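Local atomic coordinates of diaminopimelate decarboxylase (Psychromonas ingrahamii, PDB entry 4XG1), a protein that probably catalyses the pyridoxal 5'-phosphate-dependent decarboxylation of meso-2,6-diaminopimelate to L-lysine, the last step of lysine biosynthesis by the diaminopimelate pathway. Residues D9-L12 with L17-E20; V23-T28 with E398-V403. One frame throughout, in Å; residues are numbered along the deposited sequence.

Contact 1. Residues D9-L12 with L17-E20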
loop_
_atom_site.group_PDB
_atom_site.type_symbol
_atom_site.label_atom_id
_atom_site.label_comp_id
_atom_site.label_asym_id
_atom_site.label_seq_id
_atom_site.Cartn_x
_atom_site.Cartn_y
_atom_site.Cartn_z
ATOM N N ASP B 9 25.981 23.743 -14.603
ATOM C CA ASP B 9 24.881 23.735 -15.566
ATOM C C ASP B 9 23.500 24.203 -15.025
ATOM O O ASP B 9 22.784 24.927 -15.710
ATOM C CB ASP B 9 24.751 22.307 -16.108
ATOM C CG ASP B 9 24.041 22.246 -17.438
ATOM O OD1 ASP B 9 23.211 23.137 -17.734
ATOM O OD2 ASP B 9 24.331 21.288 -18.190
ATOM N N GLY B 10 23.135 23.772 -13.811
ATOM C CA GLY B 10 21.786 23.992 -13.222
ATOM C C GLY B 10 20.932 22.712 -13.180
ATOM O O GLY B 10 19.915 22.638 -12.488
ATOM N N ARG B 11 21.367 21.701 -13.929
ATOM C CA ARG B 11 20.597 20.506 -14.169
ATOM C C ARG B 11 20.951 19.474 -13.123
ATOM O O ARG B 11 22.109 19.389 -12.719
ATOM C CB ARG B 11 20.954 19.906 -15.522
ATOM C CG ARG B 11 20.547 20.718 -16.749
ATOM C CD ARG B 11 20.819 19.920 -18.029
ATOM N NE ARG B 11 22.245 19.565 -18.185
ATOM C CZ ARG B 11 22.730 18.610 -18.983
ATOM N NH1 ARG B 11 21.924 17.870 -19.737
ATOM N NH2 ARG B 11 24.036 18.392 -19.026
ATOM N N LEU B 12 19.947 18.685 -12.711
ATOM C CA LEU B 12 20.136 17.655 -11.693
ATOM C C LEU B 12 20.705 16.386 -12.295
ATOM O O LEU B 12 20.278 15.942 -13.342
ATOM C CB LEU B 12 18.822 17.359 -10.970
ATOM C CG LEU B 12 18.898 16.348 -9.809
ATOM C CD1 LEU B 12 19.646 16.907 -8.602
ATOM C CD2 LEU B 12 17.496 15.926 -9.411
ATOM N N LEU B 17 24.852 10.962 -14.934
ATOM C CA LEU B 17 23.797 11.194 -15.901
ATOM C C LEU B 17 22.825 12.278 -15.476
ATOM O O LEU B 17 22.431 12.374 -14.300
ATOM C CB LEU B 17 23.041 9.912 -16.145
ATOM C CG LEU B 17 23.717 8.823 -16.971
ATOM C CD1 LEU B 17 22.799 7.601 -16.997
ATOM C CD2 LEU B 17 24.013 9.278 -18.400
ATOM N N PRO B 18 22.439 13.118 -16.418
ATOM C CA PRO B 18 21.312 13.987 -16.140
ATOM C C PRO B 18 20.029 13.158 -15.902
ATOM O O PRO B 18 19.760 12.211 -16.630
ATOM C CB PRO B 18 21.164 14.842 -17.415
ATOM C CG PRO B 18 22.197 14.368 -18.365
ATOM C CD PRO B 18 22.854 13.141 -17.822
ATOM N N VAL B 19 19.250 13.558 -14.911
ATOM C CA VAL B 19 18.037 12.863 -14.589
ATOM C C VAL B 19 17.065 12.992 -15.746
ATOM O O VAL B 19 16.423 12.042 -16.090
ATOM C CB VAL B 19 17.456 13.391 -13.269
ATOM C CG1 VAL B 19 16.044 12.883 -13.041
ATOM C CG2 VAL B 19 18.359 12.989 -12.109
ATOM N N GLU B 20 16.991 14.153 -16.378
ATOM C CA GLU B 20 16.078 14.348 -17.505
ATOM C C GLU B 20 16.322 13.314 -18.601
ATOM O O GLU B 20 15.413 12.957 -19.329
ATOM C CB GLU B 20 16.208 15.759 -18.082
ATOM C CG GLU B 20 17.427 15.995 -18.970
ATOM C CD GLU B 20 17.584 17.452 -19.408
ATOM O OE1 GLU B 20 18.727 17.883 -19.680
ATOM O OE2 GLU B 20 16.565 18.178 -19.484
#
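Arg11 reaches across to Pro18 and Glu20 where a small antiparallel sheet near the N terminus, strands 4-6, 12-14 and 17-18, runs straight into helix 19-26. Its side chain lies beside the Pro18 ring and points the same way, with Arg11 NH1 3.8 Å from Pro18 CG and Pro18 CB over one guanidinium face. Glu20 comes in at about a right angle to Arg11, and its carboxylate plane is turned 59° from the guanidinium. Arg11 NH1 nevertheless has Glu20 OE1 almost in the guanidinium plane, in a nearly straight salt-bridging hydrogen bond of 3.2 Å. A bend at chi3 of Arg11 (-60°) brings Arg11 NE to Asp9 OD2 (2.7 Å), in a bent bond tilted from the guanidinium plane that meets the carboxylate from above. The guanidinium is thus held between two acids and lined by proline. Next to this network Leu12 and Val19 also lie side by side, Leu12 CD2 4.1 Å from Val19 CG2, and Leu326 packs on Val19 from a nearby loop. Pro18 takes the N-cap position, and the first turn of the helix is tied back to the sheet: Val19 N donates to Leu12 O at 3.0 Å, while Pro18 CA makes a CA-H...O contact of 3.6 Å with the same oxygen.

Contact 2. Residues V23-T28 with E398-V403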
loop_
_atom_site.group_PDB
_atom_site.type_symbol
_atom_site.label_atom_id
_atom_site.label_comp_id
_atom_site.label_asym_id
_atom_site.label_seq_id
_atom_site.Cartn_x
_atom_site.Cartn_y
_atom_site.Cartn_z
ATOM N N VAL B 23 14.642 9.763 -17.523
ATOM C CA VAL B 23 13.211 9.772 -17.591
ATOM C C VAL B 23 12.656 10.032 -19.006
ATOM O O VAL B 23 11.458 9.813 -19.250
ATOM C CB VAL B 23 12.574 10.742 -16.572
ATOM C CG1 VAL B 23 12.904 10.279 -15.172
ATOM C CG2 VAL B 23 13.019 12.177 -16.805
ATOM N N LYS B 24 13.504 10.509 -19.920
ATOM C CA LYS B 24 13.081 10.744 -21.299
ATOM C C LYS B 24 12.888 9.404 -21.966
ATOM O O LYS B 24 11.913 9.234 -22.687
ATOM C CB LYS B 24 14.085 11.579 -22.110
ATOM N N LYS B 25 13.783 8.448 -21.702
ATOM C CA LYS B 25 13.636 7.118 -22.277
ATOM C C LYS B 25 12.442 6.399 -21.626
ATOM O O LYS B 25 11.567 5.896 -22.321
ATOM C CB LYS B 25 14.949 6.278 -22.208
ATOM C CG LYS B 25 15.220 5.478 -20.919
ATOM C CD LYS B 25 16.397 4.499 -21.036
ATOM C CE LYS B 25 16.907 4.091 -19.647
ATOM N NZ LYS B 25 17.924 3.004 -19.718
ATOM N N THR B 26 12.420 6.357 -20.293
ATOM C CA THR B 26 11.484 5.534 -19.545
ATOM C C THR B 26 10.107 6.164 -19.340
ATOM O O THR B 26 9.149 5.459 -19.104
ATOM C CB THR B 26 12.074 5.195 -18.156
ATOM O OG1 THR B 26 11.334 4.121 -17.565
ATOM C CG2 THR B 26 11.989 6.386 -17.246
ATOM N N GLY B 27 10.028 7.487 -19.366
ATOM C CA GLY B 27 8.829 8.195 -18.945
ATOM C C GLY B 27 8.680 8.256 -17.418
ATOM O O GLY B 27 9.392 7.593 -16.664
ATOM N N THR B 28 7.692 9.001 -16.959
ATOM C CA THR B 28 7.362 9.076 -15.560
ATOM C C THR B 28 6.014 8.391 -15.306
ATOM O O THR B 28 5.201 8.307 -16.221
ATOM C CB THR B 28 7.257 10.552 -15.127
ATOM O OG1 THR B 28 6.358 11.252 -15.999
ATOM C CG2 THR B 28 8.610 11.173 -15.201
ATOM N N GLU B 398 27.807 6.338 -15.848
ATOM C CA GLU B 398 27.156 6.946 -17.009
ATOM C C GLU B 398 26.187 5.992 -17.699
ATOM O O GLU B 398 25.687 6.297 -18.778
ATOM C CB GLU B 398 28.212 7.460 -17.999
ATOM C CG GLU B 398 28.209 8.976 -18.137
ATOM C CD GLU B 398 29.218 9.519 -19.140
ATOM O OE1 GLU B 398 30.423 9.204 -18.975
ATOM O OE2 GLU B 398 28.800 10.290 -20.054
ATOM N N LYS B 399 25.937 4.850 -17.071
ATOM C CA LYS B 399 25.008 3.851 -17.577
ATOM C C LYS B 399 23.765 3.692 -16.693
ATOM O O LYS B 399 23.872 3.632 -15.468
ATOM C CB LYS B 399 25.713 2.523 -17.678
ATOM C CG LYS B 399 26.675 2.498 -18.849
ATOM C CD LYS B 399 27.600 1.304 -18.800
ATOM C CE LYS B 399 27.938 0.952 -17.357
ATOM N NZ LYS B 399 28.961 -0.109 -17.226
ATOM N N ALA B 400 22.604 3.665 -17.347
ATOM C CA ALA B 400 21.297 3.490 -16.698
ATOM C C ALA B 400 20.715 2.155 -17.083
ATOM O O ALA B 400 20.614 1.851 -18.250
ATOM C CB ALA B 400 20.357 4.587 -17.136
ATOM N N PHE B 401 20.370 1.339 -16.102
ATOM C CA PHE B 401 19.731 0.078 -16.386
ATOM C C PHE B 401 18.326 -0.022 -15.780
ATOM O O PHE B 401 18.033 0.477 -14.672
ATOM C CB PHE B 401 20.654 -1.034 -15.978
ATOM C CG PHE B 401 20.292 -2.367 -16.550
ATOM C CD1 PHE B 401 20.758 -2.747 -17.805
ATOM C CD2 PHE B 401 19.501 -3.283 -15.830
ATOM C CE1 PHE B 401 20.434 -3.999 -18.323
ATOM C CE2 PHE B 401 19.200 -4.538 -16.343
ATOM C CZ PHE B 401 19.657 -4.886 -17.588
ATOM N N ILE B 402 17.393 -0.521 -16.582
ATOM C CA ILE B 402 16.030 -0.714 -16.127
ATOM C C ILE B 402 16.049 -1.951 -15.297
ATOM O O ILE B 402 16.220 -3.048 -15.843
ATOM C CB ILE B 402 15.039 -0.877 -17.285
ATOM C CG1 ILE B 402 14.905 0.446 -18.055
ATOM C CG2 ILE B 402 13.678 -1.251 -16.729
ATOM C CD1 ILE B 402 14.085 0.376 -19.328
ATOM N N VAL B 403 15.863 -1.794 -13.983
ATOM C CA VAL B 403 15.886 -2.926 -13.059
ATOM C C VAL B 403 14.481 -3.369 -12.643
ATOM O O VAL B 403 14.299 -4.406 -12.028
ATOM C CB VAL B 403 16.747 -2.618 -11.815
ATOM C CG1 VAL B 403 18.216 -2.521 -12.218
ATOM C CG2 VAL B 403 16.315 -1.342 -11.094
#
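Lys25 stretches from helix 19-26 to Ala400 on strand 399-404, a helix-to-strand contact on the surface of the beta domain that accompanies the TIM barrel in this decarboxylase family. The backbones stay well apart, the nearest CA atoms, those of Lys25 and Ala400, being 10.1 Å from each other, and one long side chain spans the gap. Lys25 CG sits between its own backbone N and carbonyl carbon (chi1 86°), and from there the chain runs extended to NZ, which arrives at the strand end-on. Ala400 and Ile402, two residues apart on the strand, both direct their CB toward the helix. The ammonium group of Lys25, NZ, comes within 3.9 Å of Ala400 CB and 4.3 Å of Ile402 CG1. Ile402 CG1 is anti to its carbonyl carbon (chi1 -68°), which places this methylene near the lysine tip. Phe401, between them, directs its CB away and packs on Leu419 of the second subunit. At the helix end Gly27, with positive phi, leaves the helical path, although Gly27 N still bonds to Val23 O at 2.7 Å. The polar link across the gap is weak: Lys25 NZ to Ala400 O, 3.3 Å.

In the fold
From the N terminus, the chain leaves strand 4-6, passes through 9-12 into strand 12-14 and turns back into strand 17-18, so contact 1 closes a short local loop. Helix 19-26 follows directly, and its last turn opens contact 2, which closes only some 370 residues on, after the whole barrel has been built. The two contacts are therefore in series, neither nested nor crossing, and share that helix: its start is tied to the small N-terminal sheet, its end to strand 399-404 of the large mixed sheet. With centres 13 Å apart they also touch, Leu17 CD1 lying 3.9 Å from Ala400 CB.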